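PDB 1W55: bifunctional enzyme IspD/IspF from Campylobacter jejuni, which makes 4-diphosphocytidyl-2-C-methyl-D-erythritol from CTP and methylerythritol phosphate, and converts its 2-phosphate to methylerythritol 2,4-cyclodiphosphate in the non-mevalonate isoprenoid pathway. Local coordinates for residues A[227-232]-A[319-324]; A[298-303]-A[329-334]; A[245-250]-A[281-286]; A[255-260]-A[359-364]. All coordinates share one frame; numbering follows the deposited sequence.

All four contacts lie in the cyclodiphosphate synthase half of the chain. Contact 4 packs helix 248-260 on strand 359-364, and contact 2 sets the end of helix 318-329 and the loop that follows against the neighbouring strand; both are buried and wholly apolar across their segments, and the far side of each strand faces another subunit. Contact 3 is also buried but largely polar, since it joins two helix starts through a carboxylate and a serine. Contact 1, on the middle of helix 318-329, is only partly buried and mixed: one hydrogen bond from an asparagine amide beside methionine and valine packing. Contacts 3 and 4 share helix 248-260, and Asp247 of contact 3 bonds to the turn of contact 1.

Contact 1 (A[227-232]-A[319-324]); sequences LLLAGV and QAMQSN
Ala230, at the tip of a short hairpin, and Val232, where its second strand begins, pack on Met321 and Asn324 of helix 318-329 in a partly buried contact of mixed polar and apolar character. The polar part is one hydrogen bond. Asn324 ND2 donates to Ala230 O over 2.7 Å, almost straight with an N-H...O angle of 172°. The acceptor lies practically in the plane of the Asn324 amide, whereas the donor is somewhat tilted from the plane of the carbonyl it meets. The first torsion of Asn324 places CG opposite its backbone N (chi1 -156°), which swings the amide out over the turn. Gly231 has no side chain to stand in its way, and ND2 settles 3.6 Å from Gly231 CA.

Residues 229 to 232 form a type I' turn, the classic two-residue connection of a beta hairpin, here joining strand 227-229 to strand 232-235. Leu229 and Val232 close it with a pair of backbone hydrogen bonds, and Ala230 and Gly231 take the positive phi values at its corner.

Alongside this, Met321 lays its chain against the turn. Its CB meets Ala230 CB at 3.9 Å, and its CG lies 3.5 Å from Leu229 O. The chain then bends toward Leu229, although the exact placing of CE, which also crowds Leu249, is doubtful. Val232 sets CG2 over the helix backbone, 3.7 Å from Ala320 O and 3.8 Å from Met321 CA. Leu229 also touches Leu314, a residue that by similarity belongs to the substrate site.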
loop_
_atom_site.group_PDB
_atom_site.type_symbol
_atom_site.label_atom_id
_atom_site.label_comp_id
_atom_site.label_asym_id
_atom_site.label_seq_id
_atom_site.Cartn_x
_atom_site.Cartn_y
_atom_site.Cartn_z
ATOM N N LEU A 227 41.024 -33.118 25.935
ATOM C CA LEU A 227 40.843 -32.300 24.762
ATOM C C LEU A 227 39.393 -31.849 24.756
ATOM O O LEU A 227 38.480 -32.664 24.620
ATOM C CB LEU A 227 41.173 -33.100 23.495
ATOM C CG LEU A 227 41.037 -32.338 22.178
ATOM C CD1 LEU A 227 41.891 -31.073 22.203
ATOM C CD2 LEU A 227 41.391 -33.236 20.985
ATOM N N LEU A 228 39.197 -30.550 24.947
ATOM C CA LEU A 228 37.874 -29.929 24.929
ATOM C C LEU A 228 37.745 -29.069 23.680
ATOM O O LEU A 228 38.557 -28.171 23.453
ATOM C CB LEU A 228 37.681 -29.031 26.160
ATOM C CG LEU A 228 37.645 -29.636 27.564
ATOM C CD1 LEU A 228 37.359 -28.528 28.575
ATOM C CD2 LEU A 228 36.606 -30.741 27.680
ATOM N N LEU A 229 36.738 -29.351 22.873
ATOM C CA LEU A 229 36.464 -28.541 21.696
ATOM C C LEU A 229 34.989 -28.175 21.731
ATOM O O LEU A 229 34.128 -29.056 21.854
ATOM C CB LEU A 229 36.815 -29.301 20.418
ATOM C CG LEU A 229 38.284 -29.642 20.155
ATOM C CD1 LEU A 229 38.396 -30.324 18.790
ATOM C CD2 LEU A 229 39.190 -28.410 20.230
ATOM N N ALA A 230 34.706 -26.874 21.647
ATOM C CA ALA A 230 33.353 -26.350 21.865
ATOM C C ALA A 230 32.779 -26.884 23.180
ATOM O O ALA A 230 31.575 -27.161 23.286
ATOM C CB ALA A 230 32.428 -26.680 20.675
ATOM N N GLY A 231 33.656 -27.026 24.174
ATOM C CA GLY A 231 33.265 -27.445 25.509
ATOM C C GLY A 231 32.942 -28.926 25.642
ATOM O O GLY A 231 32.430 -29.350 26.670
ATOM N N VAL A 232 33.230 -29.702 24.602
ATOM C CA VAL A 232 32.904 -31.120 24.552
ATOM C C VAL A 232 34.196 -31.936 24.644
ATOM O O VAL A 232 35.161 -31.661 23.923
ATOM C CB VAL A 232 32.163 -31.460 23.231
ATOM C CG1 VAL A 232 31.982 -32.987 23.062
ATOM C CG2 VAL A 232 30.807 -30.723 23.160
ATOM N N GLN A 319 27.961 -33.448 16.270
ATOM C CA GLN A 319 26.603 -33.061 16.670
ATOM C C GLN A 319 26.557 -32.470 18.095
ATOM O O GLN A 319 25.864 -31.475 18.343
ATOM C CB GLN A 319 25.593 -34.214 16.495
ATOM C CG GLN A 319 25.429 -34.721 15.033
ATOM C CD GLN A 319 25.001 -33.622 14.043
ATOM O OE1 GLN A 319 23.998 -32.942 14.262
ATOM N NE2 GLN A 319 25.758 -33.454 12.960
ATOM N N ALA A 320 27.310 -33.071 19.011
ATOM C CA ALA A 320 27.408 -32.567 20.377
ATOM C C ALA A 320 28.079 -31.169 20.459
ATOM O O ALA A 320 27.637 -30.312 21.215
ATOM C CB ALA A 320 28.147 -33.585 21.260
ATOM N N MET A 321 29.146 -30.959 19.689
ATOM C CA MET A 321 29.800 -29.646 19.607
ATOM C C MET A 321 28.828 -28.572 19.108
ATOM O O MET A 321 28.710 -27.496 19.708
ATOM C CB MET A 321 31.020 -29.713 18.680
ATOM C CG MET A 321 32.208 -30.443 19.292
ATOM S SD MET A 321 33.569 -30.751 18.152
ATOM C CE MET A 321 34.214 -29.266 18.096
ATOM N N GLN A 322 28.135 -28.887 18.015
ATOM C CA GLN A 322 27.104 -28.025 17.438
ATOM C C GLN A 322 26.021 -27.686 18.454
ATOM O O GLN A 322 25.590 -26.530 18.566
ATOM C CB GLN A 322 26.481 -28.700 16.202
ATOM C CG GLN A 322 27.397 -28.627 14.982
ATOM C CD GLN A 322 27.015 -29.568 13.828
ATOM O OE1 GLN A 322 27.886 -29.956 13.052
ATOM N NE2 GLN A 322 25.733 -29.913 13.703
ATOM N N SER A 323 25.590 -28.697 19.200
ATOM C CA SER A 323 24.520 -28.528 20.176
ATOM C C SER A 323 24.974 -27.704 21.392
ATOM O O SER A 323 24.220 -26.868 21.906
ATOM C CB SER A 323 23.939 -29.899 20.586
ATOM O OG SER A 323 23.189 -29.789 21.786
ATOM N N ASN A 324 26.201 -27.929 21.847
ATOM C CA ASN A 324 26.765 -27.124 22.938
ATOM C C ASN A 324 26.998 -25.640 22.567
ATOM O O ASN A 324 26.730 -24.747 23.377
ATOM C CB ASN A 324 28.055 -27.762 23.466
ATOM C CG ASN A 324 28.372 -27.349 24.910
ATOM O OD1 ASN A 324 27.477 -27.237 25.759
ATOM N ND2 ASN A 324 29.646 -27.111 25.186
#

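Contact 2 (A[298-303]-A[329-334]); sequences FELINI and LDLDEF
Leu300, on strand 298-308, meets Leu331 and Leu329 where a beta-alpha-beta crossover turns back toward its sheet: strand 298-308 leads into helix 318-329, which gives way to the parallel neighbour strand 336-341. The helix ends in a Schellman motif, with Asp330 at positive phi, and the reversal leaves Leu329 and Leu331, on either side of it in sequence, both directed at the strand.

The Leu300 side chain starts with CB 4.0 Å from Leu331 CD1. Its first torsion sets CG opposite the carbonyl carbon (chi1 -84°), and from there the two methyls diverge. CD2 goes to Val361 on the adjacent strand, whereas CD1 rests against both leucine tips, 3.8 Å from Leu331 CD1 and 4.0 Å from Leu329 CD1. Leu331 runs across Leu300 at about a right angle.

Ile303 brings a second methyl from the same face of the strand. Only side-chain carbons meet between the two segments, and helix 282-295 extends the cluster through Leu286 and Tyr290 on Leu329. On the other side of the strand, Asn302 bonds to Thr212 O of a neighbouring subunit. Ile303 CD1 completes the methyl cluster, 3.8 Å from Leu329 CD1 and 4.0 Å from Leu331 CD1.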
loop_
_atom_site.group_PDB
_atom_site.type_symbol
_atom_site.label_atom_id
_atom_site.label_comp_id
_atom_site.label_asym_id
_atom_site.label_seq_id
_atom_site.Cartn_x
_atom_site.Cartn_y
_atom_site.Cartn_z
ATOM N N PHE A 298 23.586 -6.440 17.070
ATOM C CA PHE A 298 23.791 -7.511 16.107
ATOM C C PHE A 298 23.217 -8.835 16.596
ATOM O O PHE A 298 23.011 -9.030 17.799
ATOM C CB PHE A 298 25.285 -7.691 15.847
ATOM C CG PHE A 298 25.872 -6.659 14.939
ATOM C CD1 PHE A 298 26.722 -5.675 15.440
ATOM C CD2 PHE A 298 25.575 -6.663 13.585
ATOM C CE1 PHE A 298 27.262 -4.732 14.593
ATOM C CE2 PHE A 298 26.119 -5.728 12.734
ATOM C CZ PHE A 298 26.956 -4.762 13.222
ATOM N N GLU A 299 23.010 -9.752 15.656
ATOM C CA GLU A 299 22.452 -11.064 15.934
ATOM C C GLU A 299 23.055 -12.062 14.934
ATOM O O GLU A 299 23.208 -11.744 13.754
ATOM C CB GLU A 299 20.933 -10.985 15.756
ATOM C CG GLU A 299 20.175 -12.256 16.064
ATOM C CD GLU A 299 18.666 -12.077 15.960
ATOM O OE1 GLU A 299 18.206 -10.941 15.661
ATOM O OE2 GLU A 299 17.945 -13.083 16.165
ATOM N N LEU A 300 23.387 -13.260 15.410
ATOM C CA LEU A 300 23.952 -14.296 14.559
ATOM C C LEU A 300 22.929 -14.915 13.605
ATOM O O LEU A 300 21.791 -15.172 13.982
ATOM C CB LEU A 300 24.609 -15.395 15.406
ATOM C CG LEU A 300 26.051 -15.148 15.883
ATOM C CD1 LEU A 300 26.388 -16.079 17.042
ATOM C CD2 LEU A 300 27.072 -15.318 14.760
ATOM N N ILE A 301 23.348 -15.156 12.369
ATOM C CA ILE A 301 22.533 -15.933 11.445
ATOM C C ILE A 301 23.029 -17.363 11.464
ATOM O O ILE A 301 22.233 -18.288 11.627
ATOM C CB ILE A 301 22.567 -15.357 10.000
ATOM C CG1 ILE A 301 21.787 -14.035 9.929
ATOM C CG2 ILE A 301 22.001 -16.375 9.012
ATOM C CD1 ILE A 301 21.931 -13.308 8.600
ATOM N N ASN A 302 24.337 -17.563 11.308
ATOM C CA ASN A 302 24.856 -18.931 11.291
ATOM C C ASN A 302 26.338 -18.985 11.557
ATOM O O ASN A 302 27.014 -17.960 11.499
ATOM C CB ASN A 302 24.530 -19.642 9.966
ATOM C CG ASN A 302 25.489 -19.258 8.833
ATOM O OD1 ASN A 302 25.581 -18.093 8.455
ATOM N ND2 ASN A 302 26.212 -20.241 8.303
ATOM N N ILE A 303 26.820 -20.195 11.849
ATOM C CA ILE A 303 28.210 -20.462 12.147
ATOM C C ILE A 303 28.660 -21.664 11.327
ATOM O O ILE A 303 27.969 -22.688 11.280
ATOM C CB ILE A 303 28.373 -20.774 13.645
ATOM C CG1 ILE A 303 28.224 -19.500 14.475
ATOM C CG2 ILE A 303 29.725 -21.469 13.941
ATOM C CD1 ILE A 303 27.716 -19.770 15.882
ATOM N N LEU A 329 25.092 -20.079 23.083
ATOM C CA LEU A 329 24.779 -18.817 22.410
ATOM C C LEU A 329 23.285 -18.579 22.297
ATOM O O LEU A 329 22.867 -17.562 21.756
ATOM C CB LEU A 329 25.457 -18.742 21.027
ATOM C CG LEU A 329 26.989 -18.824 21.020
ATOM C CD1 LEU A 329 27.519 -18.905 19.592
ATOM C CD2 LEU A 329 27.616 -17.629 21.780
ATOM N N ASP A 330 22.487 -19.509 22.821
ATOM C CA ASP A 330 21.027 -19.429 22.749
ATOM C C ASP A 330 20.561 -19.271 21.286
ATOM O O ASP A 330 19.761 -18.388 20.943
ATOM C CB ASP A 330 20.481 -18.331 23.691
ATOM C CG ASP A 330 18.954 -18.330 23.784
ATOM O OD1 ASP A 330 18.323 -19.396 23.596
ATOM O OD2 ASP A 330 18.297 -17.294 24.030
ATOM N N LEU A 331 21.092 -20.150 20.439
ATOM C CA LEU A 331 20.768 -20.204 19.018
ATOM C C LEU A 331 20.102 -21.527 18.689
ATOM O O LEU A 331 20.349 -22.533 19.356
ATOM C CB LEU A 331 22.045 -20.113 18.188
ATOM C CG LEU A 331 22.803 -18.793 18.101
ATOM C CD1 LEU A 331 23.955 -18.946 17.108
ATOM C CD2 LEU A 331 21.865 -17.655 17.691
ATOM N N ASP A 332 19.274 -21.535 17.655
ATOM C CA ASP A 332 18.739 -22.789 17.162
ATOM C C ASP A 332 19.881 -23.617 16.566
ATOM O O ASP A 332 20.758 -23.090 15.858
ATOM C CB ASP A 332 17.636 -22.543 16.140
ATOM C CG ASP A 332 16.295 -22.228 16.794
ATOM O OD1 ASP A 332 15.780 -23.062 17.588
ATOM O OD2 ASP A 332 15.680 -21.172 16.579
ATOM N N GLU A 333 19.852 -24.906 16.876
ATOM C CA GLU A 333 20.887 -25.861 16.511
ATOM C C GLU A 333 21.233 -25.923 15.031
ATOM O O GLU A 333 22.401 -26.092 14.682
ATOM C CB GLU A 333 20.478 -27.258 16.979
ATOM C CG GLU A 333 21.137 -27.710 18.268
ATOM C CD GLU A 333 20.350 -28.815 18.976
ATOM O OE1 GLU A 333 20.011 -28.638 20.176
ATOM O OE2 GLU A 333 20.065 -29.855 18.332
ATOM N N PHE A 334 20.232 -25.790 14.162
ATOM C CA PHE A 334 20.470 -25.888 12.722
ATOM C C PHE A 334 21.414 -24.810 12.164
ATOM O O PHE A 334 21.945 -24.969 11.071
ATOM C CB PHE A 334 19.154 -25.900 11.936
ATOM C CG PHE A 334 18.505 -24.542 11.789
ATOM C CD1 PHE A 334 18.761 -23.749 10.670
ATOM C CD2 PHE A 334 17.597 -24.081 12.740
ATOM C CE1 PHE A 334 18.142 -22.498 10.518
ATOM C CE2 PHE A 334 16.975 -22.847 12.598
ATOM C CZ PHE A 334 17.249 -22.048 11.487
#

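Contact 3 (A[245-250]-A[281-286]); sequences DGDVLA and NSMELL
Ser282 is held by the carboxylate of Asp245 through two bonds. The hydroxyl OG donates to Asp245 OD1 over 2.7 Å, arriving on the syn side and moderately out of the carboxylate plane. OG has a second partner, His251 NE2, to which it is also hydrogen-bonded. The backbone N of Ser282 gives a longer bond, 3.2 Å, to Asp245 OD2, which it meets from above the carboxylate plane. With the Asp245 CG between the backbone N and the carbonyl carbon (chi1 54°), the carboxylate is turned toward the start of helix 282-295. Beside this polar grip the packing is small and close: Asp247 CB lies 3.8 Å from Ser282 CB, and Ala250 CB lies 3.9 Å from both Ser282 CB and Met283 SD.

The next shell fixes the two helix starts. Asn281 is the N-cap of helix 282-295, its OD1 accepting from Met283 N at 3.0 Å; together with Asp245, which takes Ser282 N, it occupies the first two amides of that helix. Asp247 is the N-cap of helix 248-260; its OD1 accepts from Ala250 N at 2.9 Å, with a fairly straight angle of 169°. The Asp247 carboxylate also receives Ala230 N on OD1 and Gly231 N on OD2, tying the hairpin turn to the same helix end.

His251 is a divalent-metal ligand by similarity. The arrangement is consistent with Ser282 as a second-shell residue that positions His251, and with Asp245 behind it, at the metal site of the IspF active centre.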
loop_
_atom_site.group_PDB
_atom_site.type_symbol
_atom_site.label_atom_id
_atom_site.label_comp_id
_atom_site.label_asym_id
_atom_site.label_seq_id
_atom_site.Cartn_x
_atom_site.Cartn_y
_atom_site.Cartn_z
ATOM N N ASP A 245 41.400 -23.526 29.035
ATOM C CA ASP A 245 41.146 -24.953 28.950
ATOM C C ASP A 245 41.541 -25.519 27.583
ATOM O O ASP A 245 41.203 -26.663 27.271
ATOM C CB ASP A 245 39.667 -25.220 29.247
ATOM C CG ASP A 245 38.718 -24.392 28.359
ATOM O OD1 ASP A 245 39.196 -23.728 27.405
ATOM O OD2 ASP A 245 37.476 -24.352 28.531
ATOM N N GLY A 246 42.237 -24.714 26.770
ATOM C CA GLY A 246 42.780 -25.149 25.485
ATOM C C GLY A 246 41.814 -25.273 24.297
ATOM O O GLY A 246 42.179 -25.792 23.241
ATOM N N ASP A 247 40.587 -24.801 24.459
ATOM C CA ASP A 247 39.553 -24.930 23.429
ATOM C C ASP A 247 39.828 -24.011 22.227
ATOM O O ASP A 247 39.303 -22.899 22.177
ATOM C CB ASP A 247 38.203 -24.605 24.081
ATOM C CG ASP A 247 37.010 -25.145 23.315
ATOM O OD1 ASP A 247 37.016 -25.193 22.052
ATOM O OD2 ASP A 247 35.976 -25.500 23.918
ATOM N N VAL A 248 40.655 -24.465 21.275
ATOM C CA VAL A 248 40.980 -23.665 20.079
ATOM C C VAL A 248 39.739 -23.339 19.288
ATOM O O VAL A 248 39.658 -22.282 18.676
ATOM C CB VAL A 248 41.805 -24.378 18.976
ATOM C CG1 VAL A 248 43.056 -23.579 18.585
ATOM C CG2 VAL A 248 41.995 -25.864 19.175
ATOM N N LEU A 249 38.805 -24.280 19.240
ATOM C CA LEU A 249 37.555 -24.050 18.532
ATOM C C LEU A 249 36.824 -22.822 19.104
ATOM O O LEU A 249 36.522 -21.877 18.375
ATOM C CB LEU A 249 36.672 -25.307 18.526
ATOM C CG LEU A 249 35.436 -25.209 17.622
ATOM C CD1 LEU A 249 34.939 -26.600 17.200
ATOM C CD2 LEU A 249 34.313 -24.406 18.285
ATOM N N ALA A 250 36.548 -22.840 20.404
ATOM C CA ALA A 250 35.835 -21.741 21.046
ATOM C C ALA A 250 36.570 -20.418 20.809
ATOM O O ALA A 250 35.947 -19.387 20.587
ATOM C CB ALA A 250 35.666 -22.013 22.552
ATOM N N ASN A 281 36.506 -20.883 31.677
ATOM C CA ASN A 281 35.728 -21.718 30.779
ATOM C C ASN A 281 35.570 -20.953 29.458
ATOM O O ASN A 281 34.854 -19.947 29.410
ATOM C CB ASN A 281 34.371 -22.019 31.420
ATOM C CG ASN A 281 33.487 -22.911 30.561
ATOM O OD1 ASN A 281 33.626 -22.969 29.340
ATOM N ND2 ASN A 281 32.553 -23.601 31.206
ATOM N N SER A 282 36.258 -21.416 28.407
ATOM C CA SER A 282 36.258 -20.771 27.067
ATOM C C SER A 282 34.886 -20.563 26.428
ATOM O O SER A 282 34.685 -19.610 25.687
ATOM C CB SER A 282 37.114 -21.579 26.102
ATOM O OG SER A 282 38.488 -21.345 26.341
ATOM N N MET A 283 33.954 -21.462 26.720
ATOM C CA MET A 283 32.586 -21.359 26.240
ATOM C C MET A 283 31.847 -20.208 26.940
ATOM O O MET A 283 30.961 -19.584 26.347
ATOM C CB MET A 283 31.836 -22.686 26.444
ATOM C CG MET A 283 32.302 -23.814 25.519
ATOM S SD MET A 283 32.243 -23.362 23.745
ATOM C CE MET A 283 30.504 -23.691 23.331
ATOM N N GLU A 284 32.216 -19.939 28.193
ATOM C CA GLU A 284 31.681 -18.789 28.924
ATOM C C GLU A 284 32.267 -17.500 28.364
ATOM O O GLU A 284 31.555 -16.500 28.240
ATOM C CB GLU A 284 31.950 -18.918 30.437
ATOM C CG GLU A 284 31.485 -17.735 31.296
ATOM C CD GLU A 284 29.972 -17.489 31.266
ATOM O OE1 GLU A 284 29.182 -18.460 31.150
ATOM O OE2 GLU A 284 29.571 -16.309 31.367
ATOM N N LEU A 285 33.554 -17.542 28.006
ATOM C CA LEU A 285 34.224 -16.418 27.357
ATOM C C LEU A 285 33.572 -16.120 26.013
ATOM O O LEU A 285 33.343 -14.961 25.680
ATOM C CB LEU A 285 35.718 -16.705 27.158
ATOM C CG LEU A 285 36.612 -16.911 28.387
ATOM C CD1 LEU A 285 38.065 -17.063 27.962
ATOM C CD2 LEU A 285 36.471 -15.778 29.393
ATOM N N LEU A 286 33.282 -17.183 25.255
ATOM C CA LEU A 286 32.524 -17.100 24.007
ATOM C C LEU A 286 31.162 -16.442 24.213
ATOM O O LEU A 286 30.793 -15.522 23.477
ATOM C CB LEU A 286 32.335 -18.501 23.392
ATOM C CG LEU A 286 31.347 -18.633 22.221
ATOM C CD1 LEU A 286 31.764 -17.749 21.015
ATOM C CD2 LEU A 286 31.162 -20.094 21.790
#

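Contact 4 (A[255-260]-A[359-364]); sequences DAILGA and SSVNLK
The methyls of Val361 and the tip of Leu363 are brought onto Ala256 and Ala260 by their first torsions. Val361 has an unusual, nearly eclipsed setting (chi1 136°) that turns its two methyls to different parts of the helix. CG1 lies 4.0 Å from Ala260 CB and the same distance from Ala256 O, while CG2 reaches Ile257 CG1 at 4.0 Å. Leu363, with CG on the far side from its carbonyl carbon (chi1 -81°), presses CD1 against Ala260 CB at 3.6 Å.

Small residues let the elements come close. Ala256 and Ala260, one turn apart, form the helix face that meets the strand, and the two short axes pass 7.6 Å apart at 37°, running in broadly the same direction. At the other end Ala256 CB rests 3.9 Å from Ser359 CB. The hydroxyl of Ser359 is buried and hydrogen-bonded to Ser252 OG, one turn before Ala256 on helix 248-260.

Alternation along the strand divides its two faces. Ser359, Val361 and Leu363 point to the helix, and Ser360 and Asn362 point away, bonding to Asn214 and Ile210 of a neighbouring subunit; Asn362 also packs on Asn362 of a third. One face thus carries the helix layer while the opposite face meets other subunits, the two-layer alpha/beta arrangement of the IspF fold, whose trimer is built around its sheets.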
loop_
_atom_site.group_PDB
_atom_site.type_symbol
_atom_site.label_atom_id
_atom_site.label_comp_id
_atom_site.label_asym_id
_atom_site.label_seq_id
_atom_site.Cartn_x
_atom_site.Cartn_y
_atom_site.Cartn_z
ATOM N N ASP A 255 36.753 -15.110 17.941
ATOM C CA ASP A 255 37.349 -14.162 17.004
ATOM C C ASP A 255 36.412 -13.829 15.830
ATOM O O ASP A 255 36.303 -12.676 15.445
ATOM C CB ASP A 255 38.686 -14.691 16.493
ATOM C CG ASP A 255 39.877 -14.076 17.218
ATOM O OD1 ASP A 255 39.657 -13.372 18.225
ATOM O OD2 ASP A 255 41.068 -14.245 16.855
ATOM N N ALA A 256 35.721 -14.826 15.286
ATOM C CA ALA A 256 34.836 -14.597 14.142
ATOM C C ALA A 256 33.664 -13.700 14.506
ATOM O O ALA A 256 33.315 -12.790 13.753
ATOM C CB ALA A 256 34.351 -15.924 13.532
ATOM N N ILE A 257 33.077 -13.948 15.673
ATOM C CA ILE A 257 31.931 -13.182 16.169
ATOM C C ILE A 257 32.292 -11.733 16.493
ATOM O O ILE A 257 31.564 -10.808 16.127
ATOM C CB ILE A 257 31.310 -13.896 17.413
ATOM C CG1 ILE A 257 30.616 -15.196 16.975
ATOM C CG2 ILE A 257 30.296 -12.977 18.110
ATOM C CD1 ILE A 257 30.300 -16.178 18.103
ATOM N N LEU A 258 33.421 -11.531 17.167
ATOM C CA LEU A 258 33.911 -10.188 17.439
ATOM C C LEU A 258 34.291 -9.478 16.145
ATOM O O LEU A 258 34.047 -8.271 15.996
ATOM C CB LEU A 258 35.130 -10.231 18.362
ATOM C CG LEU A 258 34.913 -10.732 19.791
ATOM C CD1 LEU A 258 36.265 -10.991 20.448
ATOM C CD2 LEU A 258 34.064 -9.765 20.628
ATOM N N GLY A 259 34.884 -10.228 15.212
ATOM C CA GLY A 259 35.353 -9.663 13.956
ATOM C C GLY A 259 34.222 -9.139 13.103
ATOM O O GLY A 259 34.317 -8.042 12.559
ATOM N N ALA A 260 33.132 -9.911 13.011
ATOM C CA ALA A 260 31.967 -9.509 12.230
ATOM C C ALA A 260 31.315 -8.248 12.806
ATOM O O ALA A 260 30.740 -7.452 12.071
ATOM C CB ALA A 260 30.953 -10.665 12.134
ATOM N N SER A 359 36.874 -20.473 11.450
ATOM C CA SER A 359 35.469 -20.156 11.707
ATOM C C SER A 359 34.949 -19.081 10.763
ATOM O O SER A 359 35.673 -18.143 10.431
ATOM C CB SER A 359 35.262 -19.668 13.151
ATOM O OG SER A 359 35.687 -20.633 14.095
ATOM N N SER A 360 33.690 -19.228 10.338
ATOM C CA SER A 360 32.983 -18.186 9.604
ATOM C C SER A 360 31.620 -17.945 10.241
ATOM O O SER A 360 30.911 -18.882 10.628
ATOM C CB SER A 360 32.780 -18.532 8.123
ATOM O OG SER A 360 33.972 -19.005 7.546
ATOM N N VAL A 361 31.243 -16.680 10.275
ATOM C CA VAL A 361 30.023 -16.242 10.924
ATOM C C VAL A 361 29.353 -15.181 10.028
ATOM O O VAL A 361 30.035 -14.443 9.316
ATOM C CB VAL A 361 30.445 -15.693 12.299
ATOM C CG1 VAL A 361 29.771 -14.399 12.660
ATOM C CG2 VAL A 361 30.355 -16.779 13.358
ATOM N N ASN A 362 28.023 -15.151 10.022
ATOM C CA ASN A 362 27.269 -14.067 9.410
ATOM C C ASN A 362 26.419 -13.430 10.506
ATOM O O ASN A 362 25.747 -14.128 11.269
ATOM C CB ASN A 362 26.389 -14.576 8.257
ATOM C CG ASN A 362 27.048 -14.409 6.884
ATOM O OD1 ASN A 362 28.169 -13.913 6.768
ATOM N ND2 ASN A 362 26.339 -14.805 5.842
ATOM N N LEU A 363 26.498 -12.107 10.603
ATOM C CA LEU A 363 25.738 -11.331 11.569
ATOM C C LEU A 363 24.784 -10.420 10.808
ATOM O O LEU A 363 25.155 -9.850 9.774
ATOM C CB LEU A 363 26.672 -10.416 12.357
ATOM C CG LEU A 363 27.525 -10.835 13.540
ATOM C CD1 LEU A 363 28.160 -9.541 14.134
ATOM C CD2 LEU A 363 26.703 -11.611 14.593
ATOM N N LYS A 364 23.572 -10.273 11.332
ATOM C CA LYS A 364 22.628 -9.271 10.840
ATOM C C LYS A 364 22.306 -8.336 11.996
ATOM O O LYS A 364 22.706 -8.599 13.135
ATOM C CB LYS A 364 21.345 -9.937 10.365
ATOM C CG LYS A 364 20.548 -10.553 11.490
ATOM C CD LYS A 364 19.328 -11.284 10.988
ATOM C CE LYS A 364 18.617 -11.979 12.140
ATOM N NZ LYS A 364 17.223 -12.371 11.807
#